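Local coordinates for synaptonemal complex protein 2 (Mus musculus, PDB 5IWZ), which builds, as a major component, the axial and lateral elements of the synaptonemal complex and is required for meiotic chromosome synapsis, at residues R22-K27 with C58-K63; C45-L50 with I95-V100; F243-I248 with N272-D277; K352-L357 with E372-F377. All coordinates share one frame; numbering follows the deposited sequence.

Overall arrangement
The modelled chain is the N-terminal part of a much longer protein: helices, then a strand-rich domain. From the N terminus, contact 1 brings residues 58-63 back to the end of helix 13-23. Before that loop closes, contact 2 opens at 45-50 and reaches on to 95-100, so the two cross and share helix 49-63; both belong to the armadillo-repeat-like domain, with centres about 19 Å apart. Contact 3 closes a shorter loop between helices 246-253 and 260-274, its centre about 50 Å from that of contact 1. Contact 4, about 29 Å from contact 3 between centres, pairs strands 352-359 and 372-378 of the Spt16M-like domain, closing a 14-residue excursion in series.

Contact 1: R22-K27 with C58-K63; sequences RKNDFK and CRELNK
Glu60 reaches from helix 49-63 toward Phe26, and its side chain can be followed outward atom by atom. From CB, which points toward residues 22-27, CG lies beside the backbone N (chi1 -65°) and the chain then folds back, chi2 -54°. That bend brings the acid alongside the end of the Phe26 ring, obliquely to it: Glu60 CG is 4.2 Å from Phe26 CZ. Next along, Glu60 CD comes within 4.1 Å of the same Phe26 CZ. At the tip the two oxygens part company. OE1 takes three donors, Arg59 NE at 2.8 Å nearly head-on to the C-O bond, Arg59 NH2 at 3.1 Å from above the carboxylate plane, and Lys63 NZ at 2.7 Å on the syn side. OE2 bonds to Thr68 OG1 on helix 66-79, in the same armadillo-repeat-like domain.

The guanidinium so held is also bonded to the carbonyls of Ala20 and Leu21, near the end of helix 13-23. Just past that end Asn24, with positive phi, brings OD1 to 3.5 Å from Arg59 NH2 and 3.7 Å from Lys63 NZ, neither a hydrogen bond.

Two cations on one carboxylate oxygen would favour the ionised form of Glu60, partly offset by the nearby Asp65 carboxylate; with no hydrogen bond between the segments, the link across them is probably a mixture of polar attraction and van der Waals contact.

Contact 2: C45-L50 with I95-V100; sequences CSKQFL and IKQGLV
Running straight out beyond CG (chi2 177°), Gln97 reaches across to the backbone of Lys47: its NE2 donates to Lys47 O at 2.7 Å, a nearly straight bond (163°) lying in both the amide and the carbonyl plane. Lower down the same side chain, Gln97 CB rests 3.6 Å from Leu50 CD2. The other branch, Leu50 CD1, meets Leu99 CD1 at 3.8 Å. One water carries the amide further: it sits 2.8 Å from Gln97 OE1 and accepts from Leu50 N at 2.9 Å, in the first turn of helix 49-63. With an alanine here in place of Gln97, Lys47 O would probably lose its amide donor and the water one of its partners.

Gly98 sets the second segment. Its positive phi closes helix 90-97 in a Schellman motif, and the same residue is the N-cap of helix 99-108, so the chain turns from one helix of this armadillo-repeat-like domain directly into the next.

Further out, Leu99 is backed by Leu91 and Met94 of helix 90-97 and by Ile139 of helix 123-141. Within residues 45-50, Ser46 OG receives a weak capping bond from Gln48 N, and Ser46 N is bonded to Glu14 of helix 13-23.

Contact 3: F243-I248 with N272-D277; sequences FSMDFI and NGILGD
The Phe247 ring takes Ile274 over one face. Ile274 CG1 stands 3.8 Å from the ring centroid, 26° off the normal, a CH-pi contact shifted toward the rim. The shift is toward CD1 and CE1: Ile274 CG1 lies 3.4 Å from Phe247 CD1, and Ile274 CB is 3.5 Å from Phe247 CE1. Trans placement of CG1 to the backbone N (chi1 -156°) presents that methylene to the ring, while CG2 takes the crowded position between N and the carbonyl carbon.

Through these residues the start of helix 246-253 meets the end of helix 260-274, the next helix in the chain, consistent with a helical hairpin of the kind stacked in alpha-solenoids. Gly276, with positive phi, leads the chain away toward strand 281-285.

Met245 SD, from the N-cap residue, touches both branches of Ile274, nearest CG2 at 3.6 Å, and the Ile248 side chain crosses at a slant, its CG1 3.7 Å from Ile274 CG2. Deeper in, Ile248 CD1 approaches Leu275 CD2, and Ile248 also touches Val271 of helix 260-274.

Contact 4: K352-L357 with E372-F377; sequences KKLLTL and ELLFYF
Six backbone hydrogen bonds join Lys353, Leu355 and Leu357 to Phe377, Phe375 and Leu373, two for each pair. The Leu357 N bond to Leu373 O, at 2.8 Å, is almost straight. In the intervening non-hydrogen-bonded pairs, CA-H...O contacts follow the same carbonyls, as from Leu354 CA to Phe375 O at 3.4 Å.

A CH-pi contact dominates the face bearing Leu354, Thr356, Leu374 and Tyr376. Leu354 CD1 sits 3.5 Å from the centroid of the Tyr376 ring, 9° off its normal, with CG opposite the backbone N (chi1 -180°) and chi2 turning CD1 over the ring. An alanine in place of Tyr376 is likely to leave this methyl without its cover and the Leu354 branch freer to turn.

Apolar contacts predominate on the face bearing Lys353, Leu355 and Phe375. Leu357 CD1 meets the Phe375 ring at its edge, 3.9 Å from CE2, and Leu355 CB lies 4.2 Å from Phe377 CE2, also at the edge. Phe375 continues edge-to-face to Phe320, and Phe377 reaches Ile309 and Phe311 of strand 308-312.

Regular antiparallel pairing of neighbouring strands, one face packed against a second sheet, fits the PH-like fold expected of the Spt16M-like domain.

Contact 1: R22-K27 with C58-K63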
loop_
_atom_site.group_PDB
_atom_site.type_symbol
_atom_site.label_atom_id
_atom_site.label_comp_id
_atom_site.label_asym_id
_atom_site.label_seq_id
_atom_site.Cartn_x
_atom_site.Cartn_y
_atom_site.Cartn_z
ATOM N N ARG A 22 -16.993 -27.460 -7.391
ATOM C CA ARG A 22 -17.192 -28.833 -7.854
ATOM C C ARG A 22 -16.795 -29.030 -9.314
ATOM O O ARG A 22 -16.282 -30.094 -9.679
ATOM C CB ARG A 22 -18.646 -29.238 -7.641
ATOM C CG ARG A 22 -19.085 -29.184 -6.176
ATOM C CD ARG A 22 -20.347 -30.011 -5.909
ATOM N NE ARG A 22 -20.037 -31.213 -5.138
ATOM C CZ ARG A 22 -20.072 -31.263 -3.817
ATOM N NH1 ARG A 22 -20.413 -30.184 -3.131
ATOM N NH2 ARG A 22 -19.765 -32.385 -3.186
ATOM N N LYS A 23 -17.003 -28.031 -10.164
ATOM C CA LYS A 23 -16.720 -28.194 -11.580
ATOM C C LYS A 23 -15.468 -27.457 -12.037
ATOM O O LYS A 23 -15.069 -27.618 -13.188
ATOM C CB LYS A 23 -17.935 -27.748 -12.390
ATOM C CG LYS A 23 -19.163 -28.602 -12.094
ATOM C CD LYS A 23 -20.405 -28.067 -12.795
ATOM C CE LYS A 23 -21.398 -29.203 -13.133
ATOM N NZ LYS A 23 -21.847 -29.978 -11.952
ATOM N N ASN A 24 -14.816 -26.683 -11.165
ATOM C CA ASN A 24 -13.732 -25.803 -11.592
ATOM C C ASN A 24 -14.206 -24.936 -12.760
ATOM O O ASN A 24 -13.497 -24.729 -13.747
ATOM C CB ASN A 24 -12.467 -26.606 -11.947
ATOM C CG ASN A 24 -11.189 -25.748 -11.939
ATOM O OD1 ASN A 24 -11.172 -24.652 -11.382
ATOM N ND2 ASN A 24 -10.115 -26.259 -12.544
ATOM N N ASP A 25 -15.446 -24.449 -12.650
ATOM C CA ASP A 25 -16.071 -23.578 -13.646
ATOM C C ASP A 25 -16.382 -22.232 -13.000
ATOM O O ASP A 25 -17.302 -22.125 -12.174
ATOM C CB ASP A 25 -17.346 -24.197 -14.214
ATOM C CG ASP A 25 -18.014 -23.301 -15.267
ATOM O OD1 ASP A 25 -19.170 -23.564 -15.646
ATOM O OD2 ASP A 25 -17.391 -22.322 -15.719
ATOM N N PHE A 26 -15.653 -21.199 -13.411
ATOM C CA PHE A 26 -15.800 -19.867 -12.839
ATOM C C PHE A 26 -16.654 -18.934 -13.691
ATOM O O PHE A 26 -16.912 -17.803 -13.269
ATOM C CB PHE A 26 -14.414 -19.257 -12.605
ATOM C CG PHE A 26 -13.763 -19.749 -11.359
ATOM C CD1 PHE A 26 -13.817 -18.991 -10.205
ATOM C CD2 PHE A 26 -13.115 -20.977 -11.327
ATOM C CE1 PHE A 26 -13.247 -19.435 -9.040
ATOM C CE2 PHE A 26 -12.527 -21.433 -10.154
ATOM C CZ PHE A 26 -12.591 -20.667 -9.011
ATOM N N LYS A 27 -17.112 -19.381 -14.866
ATOM C CA LYS A 27 -17.982 -18.554 -15.701
ATOM C C LYS A 27 -19.227 -18.048 -14.976
ATOM O O LYS A 27 -19.526 -16.849 -15.092
ATOM C CB LYS A 27 -18.358 -19.324 -16.979
ATOM C CG LYS A 27 -17.218 -19.490 -17.959
ATOM C CD LYS A 27 -17.721 -19.697 -19.391
ATOM C CE LYS A 27 -18.609 -20.931 -19.525
ATOM N NZ LYS A 27 -17.864 -22.148 -19.978
ATOM N N CYS A 58 -8.593 -21.450 -0.385
ATOM C CA CYS A 58 -7.374 -22.188 -0.059
ATOM C C CYS A 58 -6.913 -23.050 -1.233
ATOM O O CYS A 58 -5.711 -23.155 -1.508
ATOM C CB CYS A 58 -7.605 -23.053 1.187
ATOM S SG CYS A 58 -7.780 -22.104 2.732
ATOM N N ARG A 59 -7.851 -23.685 -1.932
ATOM C CA ARG A 59 -7.466 -24.478 -3.099
ATOM C C ARG A 59 -6.823 -23.617 -4.176
ATOM O O ARG A 59 -5.760 -23.957 -4.705
ATOM C CB ARG A 59 -8.672 -25.194 -3.681
ATOM C CG ARG A 59 -8.332 -25.952 -4.943
ATOM C CD ARG A 59 -9.591 -26.507 -5.567
ATOM N NE ARG A 59 -10.175 -25.624 -6.574
ATOM C CZ ARG A 59 -11.425 -25.759 -7.014
ATOM N NH1 ARG A 59 -12.186 -26.721 -6.508
ATOM N NH2 ARG A 59 -11.918 -24.940 -7.941
ATOM N N GLU A 60 -7.476 -22.512 -4.544
ATOM C CA GLU A 60 -6.926 -21.647 -5.589
ATOM C C GLU A 60 -5.590 -21.034 -5.172
ATOM O O GLU A 60 -4.688 -20.896 -6.002
ATOM C CB GLU A 60 -7.943 -20.561 -5.956
ATOM C CG GLU A 60 -9.226 -21.133 -6.588
ATOM C CD GLU A 60 -8.928 -22.033 -7.811
ATOM O OE1 GLU A 60 -9.290 -23.231 -7.793
ATOM O OE2 GLU A 60 -8.286 -21.549 -8.768
ATOM N N LEU A 61 -5.437 -20.663 -3.894
ATOM C CA LEU A 61 -4.128 -20.220 -3.411
ATOM C C LEU A 61 -3.080 -21.316 -3.588
ATOM O O LEU A 61 -1.984 -21.060 -4.099
ATOM C CB LEU A 61 -4.221 -19.784 -1.942
ATOM C CG LEU A 61 -4.990 -18.464 -1.743
ATOM C CD1 LEU A 61 -5.225 -18.140 -0.272
ATOM C CD2 LEU A 61 -4.211 -17.331 -2.425
ATOM N N ASN A 62 -3.413 -22.557 -3.182
ATOM C CA ASN A 62 -2.500 -23.687 -3.353
ATOM C C ASN A 62 -2.110 -23.897 -4.815
ATOM O O ASN A 62 -0.976 -24.303 -5.109
ATOM C CB ASN A 62 -3.133 -24.968 -2.797
ATOM C CG ASN A 62 -3.002 -25.069 -1.284
ATOM O OD1 ASN A 62 -2.193 -24.368 -0.677
ATOM N ND2 ASN A 62 -3.791 -25.951 -0.667
ATOM N N LYS A 63 -3.023 -23.614 -5.739
ATOM C CA LYS A 63 -2.723 -23.712 -7.160
ATOM C C LYS A 63 -1.998 -22.492 -7.708
ATOM O O LYS A 63 -1.567 -22.526 -8.861
ATOM C CB LYS A 63 -4.016 -23.934 -7.948
ATOM C CG LYS A 63 -4.562 -25.371 -7.845
ATOM C CD LYS A 63 -6.098 -25.417 -7.768
ATOM C CE LYS A 63 -6.727 -24.982 -9.077
ATOM N NZ LYS A 63 -8.202 -25.245 -9.232
#

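Contact 2: C45-L50 with I95-V100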
loop_
_atom_site.group_PDB
_atom_site.type_symbol
_atom_site.label_atom_id
_atom_site.label_comp_id
_atom_site.label_asym_id
_atom_site.label_seq_id
_atom_site.Cartn_x
_atom_site.Cartn_y
_atom_site.Cartn_z
ATOM N N CYS A 45 -28.008 -17.358 1.424
ATOM C CA CYS A 45 -26.862 -18.243 1.551
ATOM C C CYS A 45 -27.036 -19.160 2.750
ATOM O O CYS A 45 -27.726 -18.830 3.720
ATOM C CB CYS A 45 -25.564 -17.457 1.697
ATOM S SG CYS A 45 -25.158 -16.555 0.223
ATOM N N SER A 46 -26.369 -20.302 2.685
ATOM C CA SER A 46 -26.518 -21.315 3.712
ATOM C C SER A 46 -25.516 -21.118 4.842
ATOM O O SER A 46 -24.597 -20.298 4.776
ATOM C CB SER A 46 -26.344 -22.703 3.117
ATOM O OG SER A 46 -24.970 -22.955 2.910
ATOM N N LYS A 47 -25.712 -21.920 5.888
ATOM C CA LYS A 47 -24.810 -21.967 7.031
ATOM C C LYS A 47 -23.422 -22.456 6.631
ATOM O O LYS A 47 -22.433 -22.136 7.305
ATOM C CB LYS A 47 -25.420 -22.887 8.098
ATOM C CG LYS A 47 -24.879 -22.731 9.489
ATOM C CD LYS A 47 -25.481 -21.519 10.188
ATOM C CE LYS A 47 -25.218 -21.566 11.697
ATOM N NZ LYS A 47 -25.172 -20.189 12.275
ATOM N N GLN A 48 -23.328 -23.232 5.549
ATOM C CA GLN A 48 -22.065 -23.766 5.053
ATOM C C GLN A 48 -21.395 -22.871 4.008
ATOM O O GLN A 48 -20.387 -23.280 3.425
ATOM C CB GLN A 48 -22.283 -25.157 4.452
ATOM C CG GLN A 48 -22.608 -26.249 5.468
ATOM C CD GLN A 48 -24.037 -26.178 5.982
ATOM O OE1 GLN A 48 -24.987 -26.074 5.203
ATOM N NE2 GLN A 48 -24.196 -26.233 7.301
ATOM N N PHE A 49 -21.943 -21.684 3.734
ATOM C CA PHE A 49 -21.355 -20.797 2.728
ATOM C C PHE A 49 -19.906 -20.456 3.064
ATOM O O PHE A 49 -19.028 -20.527 2.199
ATOM C CB PHE A 49 -22.196 -19.525 2.602
ATOM C CG PHE A 49 -21.781 -18.610 1.458
ATOM C CD1 PHE A 49 -21.723 -19.084 0.153
ATOM C CD2 PHE A 49 -21.490 -17.274 1.687
ATOM C CE1 PHE A 49 -21.354 -18.250 -0.893
ATOM C CE2 PHE A 49 -21.130 -16.435 0.634
ATOM C CZ PHE A 49 -21.066 -16.930 -0.655
ATOM N N LEU A 50 -19.633 -20.091 4.327
ATOM C CA LEU A 50 -18.274 -19.716 4.711
ATOM C C LEU A 50 -17.289 -20.868 4.508
ATOM O O LEU A 50 -16.167 -20.660 4.024
ATOM C CB LEU A 50 -18.248 -19.239 6.166
ATOM C CG LEU A 50 -16.869 -18.890 6.737
ATOM C CD1 LEU A 50 -16.161 -17.784 5.920
ATOM C CD2 LEU A 50 -16.945 -18.483 8.233
ATOM N N ILE A 95 -18.986 -13.507 10.382
ATOM C CA ILE A 95 -18.091 -13.050 11.442
ATOM C C ILE A 95 -18.255 -13.926 12.670
ATOM O O ILE A 95 -17.267 -14.368 13.268
ATOM C CB ILE A 95 -18.342 -11.569 11.777
ATOM C CG1 ILE A 95 -17.869 -10.673 10.646
ATOM C CG2 ILE A 95 -17.638 -11.180 13.058
ATOM C CD1 ILE A 95 -18.381 -9.277 10.798
ATOM N N LYS A 96 -19.506 -14.230 13.035
ATOM C CA LYS A 96 -19.751 -15.109 14.169
ATOM C C LYS A 96 -19.309 -16.546 13.896
ATOM O O LYS A 96 -19.020 -17.286 14.847
ATOM C CB LYS A 96 -21.236 -15.058 14.566
ATOM C CG LYS A 96 -22.123 -16.121 13.926
ATOM C CD LYS A 96 -23.470 -16.295 14.644
ATOM C CE LYS A 96 -24.264 -17.482 14.065
ATOM N NZ LYS A 96 -23.517 -18.775 14.170
ATOM N N GLN A 97 -19.230 -16.954 12.628
ATOM C CA GLN A 97 -18.726 -18.279 12.279
ATOM C C GLN A 97 -17.204 -18.314 12.177
ATOM O O GLN A 97 -16.636 -19.394 11.982
ATOM C CB GLN A 97 -19.344 -18.754 10.957
ATOM C CG GLN A 97 -20.813 -19.118 11.034
ATOM C CD GLN A 97 -21.384 -19.520 9.681
ATOM O OE1 GLN A 97 -21.634 -18.666 8.826
ATOM N NE2 GLN A 97 -21.593 -20.824 9.481
ATOM N N GLY A 98 -16.540 -17.161 12.289
ATOM C CA GLY A 98 -15.092 -17.096 12.343
ATOM C C GLY A 98 -14.437 -16.567 11.084
ATOM O O GLY A 98 -13.295 -16.935 10.781
ATOM N N LEU A 99 -15.137 -15.689 10.350
ATOM C CA LEU A 99 -14.634 -15.227 9.051
ATOM C C LEU A 99 -13.277 -14.538 9.175
ATOM O O LEU A 99 -12.397 -14.727 8.324
ATOM C CB LEU A 99 -15.649 -14.288 8.401
ATOM C CG LEU A 99 -15.175 -13.414 7.227
ATOM C CD1 LEU A 99 -14.675 -14.263 6.046
ATOM C CD2 LEU A 99 -16.297 -12.477 6.796
ATOM N N VAL A 100 -13.081 -13.744 10.229
ATOM C CA VAL A 100 -11.825 -13.014 10.372
ATOM C C VAL A 100 -10.642 -13.979 10.475
ATOM O O VAL A 100 -9.577 -13.739 9.889
ATOM C CB VAL A 100 -11.895 -12.056 11.578
ATOM C CG1 VAL A 100 -10.552 -11.365 11.793
ATOM C CG2 VAL A 100 -12.986 -11.015 11.367
HETATM O O HOH W 1 -21.843 -19.500 6.116
#

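Contact 3: F243-I248 with N272-D277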
loop_
_atom_site.group_PDB
_atom_site.type_symbol
_atom_site.label_atom_id
_atom_site.label_comp_id
_atom_site.label_asym_id
_atom_site.label_seq_id
_atom_site.Cartn_x
_atom_site.Cartn_y
_atom_site.Cartn_z
ATOM N N PHE A 243 15.967 3.863 18.258
ATOM C CA PHE A 243 16.999 4.391 17.370
ATOM C C PHE A 243 18.329 4.479 18.109
ATOM O O PHE A 243 18.491 5.303 19.015
ATOM C CB PHE A 243 16.580 5.747 16.803
ATOM C CG PHE A 243 15.249 5.725 16.088
ATOM C CD1 PHE A 243 15.123 5.130 14.840
ATOM C CD2 PHE A 243 14.126 6.308 16.657
ATOM C CE1 PHE A 243 13.898 5.117 14.174
ATOM C CE2 PHE A 243 12.907 6.303 15.997
ATOM C CZ PHE A 243 12.791 5.700 14.750
ATOM N N SER A 244 19.283 3.633 17.701
ATOM C CA SER A 244 20.589 3.584 18.353
ATOM C C SER A 244 21.316 4.924 18.265
ATOM O O SER A 244 22.030 5.310 19.199
ATOM C CB SER A 244 21.447 2.480 17.731
ATOM O OG SER A 244 20.842 1.204 17.857
ATOM N N MET A 245 21.158 5.641 17.151
ATOM C CA MET A 245 21.898 6.882 16.941
ATOM C C MET A 245 21.219 8.021 17.698
ATOM O O MET A 245 20.030 8.283 17.493
ATOM C CB MET A 245 21.999 7.209 15.449
ATOM C CG MET A 245 22.450 8.655 15.188
ATOM S SD MET A 245 22.885 9.149 13.489
ATOM C CE MET A 245 23.868 7.766 12.934
ATOM N N ASP A 246 21.981 8.708 18.559
ATOM C CA ASP A 246 21.411 9.779 19.378
ATOM C C ASP A 246 20.784 10.871 18.515
ATOM O O ASP A 246 19.662 11.322 18.786
ATOM C CB ASP A 246 22.481 10.366 20.297
ATOM C CG ASP A 246 22.840 9.435 21.441
ATOM O OD1 ASP A 246 23.597 9.860 22.340
ATOM O OD2 ASP A 246 22.362 8.280 21.440
ATOM N N PHE A 247 21.495 11.298 17.465
ATOM C CA PHE A 247 20.971 12.297 16.539
ATOM C C PHE A 247 19.576 11.928 16.042
ATOM O O PHE A 247 18.686 12.782 15.978
ATOM C CB PHE A 247 21.940 12.455 15.363
ATOM C CG PHE A 247 21.505 13.460 14.334
ATOM C CD1 PHE A 247 20.686 13.081 13.271
ATOM C CD2 PHE A 247 21.943 14.778 14.404
ATOM C CE1 PHE A 247 20.290 14.000 12.312
ATOM C CE2 PHE A 247 21.555 15.705 13.449
ATOM C CZ PHE A 247 20.727 15.313 12.397
ATOM N N ILE A 248 19.360 10.656 15.709
ATOM C CA ILE A 248 18.081 10.229 15.146
ATOM C C ILE A 248 17.015 10.115 16.235
ATOM O O ILE A 248 15.873 10.549 16.053
ATOM C CB ILE A 248 18.259 8.905 14.373
ATOM C CG1 ILE A 248 19.102 9.144 13.105
ATOM C CG2 ILE A 248 16.898 8.268 14.060
ATOM C CD1 ILE A 248 19.498 7.876 12.356
ATOM N N ASN A 272 17.549 10.670 6.829
ATOM C CA ASN A 272 18.219 10.269 5.600
ATOM C C ASN A 272 19.475 11.097 5.370
ATOM O O ASN A 272 20.444 10.603 4.783
ATOM C CB ASN A 272 17.256 10.379 4.417
ATOM C CG ASN A 272 16.110 9.368 4.505
ATOM O OD1 ASN A 272 16.303 8.221 4.950
ATOM N ND2 ASN A 272 14.910 9.794 4.117
ATOM N N GLY A 273 19.482 12.347 5.841
ATOM C CA GLY A 273 20.685 13.148 5.727
ATOM C C GLY A 273 21.811 12.609 6.585
ATOM O O GLY A 273 22.933 12.422 6.109
ATOM N N ILE A 274 21.516 12.310 7.854
ATOM C CA ILE A 274 22.577 11.900 8.775
ATOM C C ILE A 274 23.148 10.539 8.386
ATOM O O ILE A 274 24.302 10.231 8.703
ATOM C CB ILE A 274 22.069 11.898 10.232
ATOM C CG1 ILE A 274 23.242 12.062 11.201
ATOM C CG2 ILE A 274 21.371 10.592 10.563
ATOM C CD1 ILE A 274 24.206 13.166 10.816
ATOM N N LEU A 275 22.368 9.701 7.712
ATOM C CA LEU A 275 22.873 8.383 7.351
ATOM C C LEU A 275 23.973 8.447 6.299
ATOM O O LEU A 275 24.648 7.435 6.078
ATOM C CB LEU A 275 21.725 7.496 6.849
ATOM C CG LEU A 275 20.772 7.036 7.954
ATOM C CD1 LEU A 275 19.635 6.280 7.330
ATOM C CD2 LEU A 275 21.507 6.167 8.957
ATOM N N GLY A 276 24.166 9.601 5.652
ATOM C CA GLY A 276 25.254 9.751 4.696
ATOM C C GLY A 276 25.150 8.718 3.594
ATOM O O GLY A 276 24.060 8.375 3.140
ATOM N N ASP A 277 26.291 8.165 3.194
ATOM C CA ASP A 277 26.316 7.212 2.089
ATOM C C ASP A 277 25.640 5.890 2.423
ATOM O O ASP A 277 25.549 5.024 1.548
ATOM C CB ASP A 277 27.758 6.988 1.653
ATOM C CG ASP A 277 28.488 8.288 1.444
ATOM O OD1 ASP A 277 28.467 9.143 2.347
ATOM O OD2 ASP A 277 29.065 8.503 0.364
#

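Contact 4: K352-L357 with E372-F377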
loop_
_atom_site.group_PDB
_atom_site.type_symbol
_atom_site.label_atom_id
_atom_site.label_comp_id
_atom_site.label_asym_id
_atom_site.label_seq_id
_atom_site.Cartn_x
_atom_site.Cartn_y
_atom_site.Cartn_z
ATOM N N LYS A 352 21.227 25.520 -14.364
ATOM C CA LYS A 352 20.251 24.559 -13.862
ATOM C C LYS A 352 20.606 23.164 -14.368
ATOM O O LYS A 352 21.176 23.004 -15.450
ATOM C CB LYS A 352 18.814 24.947 -14.305
ATOM C CG LYS A 352 18.318 26.297 -13.718
ATOM C CD LYS A 352 16.995 26.739 -14.355
ATOM C CE LYS A 352 17.225 27.468 -15.686
ATOM N NZ LYS A 352 15.951 27.910 -16.355
ATOM N N LYS A 353 20.288 22.150 -13.573
ATOM C CA LYS A 353 20.416 20.765 -14.002
ATOM C C LYS A 353 19.027 20.212 -14.308
ATOM O O LYS A 353 18.165 20.166 -13.421
ATOM C CB LYS A 353 21.098 19.914 -12.935
ATOM C CG LYS A 353 22.588 19.819 -13.083
ATOM C CD LYS A 353 23.169 18.827 -12.102
ATOM C CE LYS A 353 24.676 18.989 -12.062
ATOM N NZ LYS A 353 25.228 18.527 -10.760
ATOM N N LEU A 354 18.828 19.773 -15.548
ATOM C CA LEU A 354 17.548 19.273 -16.028
ATOM C C LEU A 354 17.597 17.756 -16.103
ATOM O O LEU A 354 18.415 17.190 -16.838
ATOM C CB LEU A 354 17.219 19.851 -17.403
ATOM C CG LEU A 354 15.891 19.398 -18.002
ATOM C CD1 LEU A 354 14.777 19.644 -17.014
ATOM C CD2 LEU A 354 15.606 20.108 -19.344
ATOM N N LEU A 355 16.748 17.101 -15.320
ATOM C CA LEU A 355 16.515 15.665 -15.432
ATOM C C LEU A 355 15.253 15.486 -16.266
ATOM O O LEU A 355 14.161 15.880 -15.836
ATOM C CB LEU A 355 16.356 15.028 -14.049
ATOM C CG LEU A 355 15.847 13.575 -14.036
ATOM C CD1 LEU A 355 16.862 12.629 -14.679
ATOM C CD2 LEU A 355 15.557 13.156 -12.585
ATOM N N THR A 356 15.405 14.903 -17.456
ATOM C CA THR A 356 14.295 14.608 -18.355
ATOM C C THR A 356 14.058 13.106 -18.379
ATOM O O THR A 356 14.950 12.355 -18.783
ATOM C CB THR A 356 14.593 15.103 -19.768
ATOM O OG1 THR A 356 14.866 16.502 -19.717
ATOM C CG2 THR A 356 13.377 14.870 -20.692
ATOM N N LEU A 357 12.869 12.675 -17.935
ATOM C CA LEU A 357 12.464 11.265 -17.942
ATOM C C LEU A 357 11.489 11.038 -19.081
ATOM O O LEU A 357 10.407 11.630 -19.090
ATOM C CB LEU A 357 11.780 10.847 -16.639
ATOM C CG LEU A 357 12.442 10.916 -15.262
ATOM C CD1 LEU A 357 11.415 10.498 -14.183
ATOM C CD2 LEU A 357 13.675 10.031 -15.227
ATOM N N GLU A 372 6.633 12.720 -20.780
ATOM C CA GLU A 372 7.947 13.080 -20.283
ATOM C C GLU A 372 7.779 13.949 -19.049
ATOM O O GLU A 372 6.899 14.809 -18.999
ATOM C CB GLU A 372 8.763 13.812 -21.359
ATOM C CG GLU A 372 7.991 14.916 -22.056
ATOM C CD GLU A 372 8.769 15.533 -23.201
ATOM O OE1 GLU A 372 8.179 15.731 -24.293
ATOM O OE2 GLU A 372 9.976 15.804 -23.005
ATOM N N LEU A 373 8.609 13.690 -18.050
ATOM C CA LEU A 373 8.662 14.461 -16.821
ATOM C C LEU A 373 10.001 15.177 -16.765
ATOM O O LEU A 373 11.046 14.551 -16.970
ATOM C CB LEU A 373 8.497 13.552 -15.600
ATOM C CG LEU A 373 7.073 13.098 -15.294
ATOM C CD1 LEU A 373 7.128 11.874 -14.386
ATOM C CD2 LEU A 373 6.303 14.231 -14.621
ATOM N N LEU A 374 9.963 16.478 -16.487
ATOM C CA LEU A 374 11.147 17.325 -16.415
ATOM C C LEU A 374 11.285 17.869 -15.001
ATOM O O LEU A 374 10.320 18.394 -14.435
ATOM C CB LEU A 374 11.058 18.493 -17.409
ATOM C CG LEU A 374 11.351 18.270 -18.893
ATOM C CD1 LEU A 374 10.397 17.249 -19.568
ATOM C CD2 LEU A 374 11.293 19.613 -19.605
ATOM N N PHE A 375 12.472 17.724 -14.425
ATOM C CA PHE A 375 12.781 18.244 -13.102
ATOM C C PHE A 375 13.998 19.152 -13.226
ATOM O O PHE A 375 15.044 18.721 -13.729
ATOM C CB PHE A 375 13.061 17.107 -12.112
ATOM C CG PHE A 375 11.929 16.107 -11.972
ATOM C CD1 PHE A 375 10.957 16.270 -10.984
ATOM C CD2 PHE A 375 11.836 15.020 -12.819
ATOM C CE1 PHE A 375 9.921 15.360 -10.844
ATOM C CE2 PHE A 375 10.796 14.096 -12.692
ATOM C CZ PHE A 375 9.840 14.268 -11.699
ATOM N N TYR A 376 13.859 20.403 -12.792
ATOM C CA TYR A 376 14.972 21.352 -12.769
ATOM C C TYR A 376 15.544 21.442 -11.359
ATOM O O TYR A 376 14.805 21.657 -10.393
ATOM C CB TYR A 376 14.529 22.741 -13.236
ATOM C CG TYR A 376 14.205 22.834 -14.713
ATOM C CD1 TYR A 376 12.922 22.556 -15.176
ATOM C CD2 TYR A 376 15.173 23.201 -15.640
ATOM C CE1 TYR A 376 12.611 22.634 -16.519
ATOM C CE2 TYR A 376 14.872 23.289 -16.995
ATOM C CZ TYR A 376 13.590 23.007 -17.422
ATOM O OH TYR A 376 13.278 23.085 -18.757
ATOM N N PHE A 377 16.856 21.272 -11.251
ATOM C CA PHE A 377 17.569 21.286 -9.986
ATOM C C PHE A 377 18.691 22.317 -10.019
ATOM O O PHE A 377 19.192 22.681 -11.082
ATOM C CB PHE A 377 18.188 19.918 -9.682
ATOM C CG PHE A 377 17.183 18.814 -9.486
ATOM C CD1 PHE A 377 16.573 18.617 -8.251
ATOM C CD2 PHE A 377 16.881 17.956 -10.526
ATOM C CE1 PHE A 377 15.664 17.574 -8.062
ATOM C CE2 PHE A 377 15.966 16.915 -10.349
ATOM C CZ PHE A 377 15.352 16.735 -9.121
#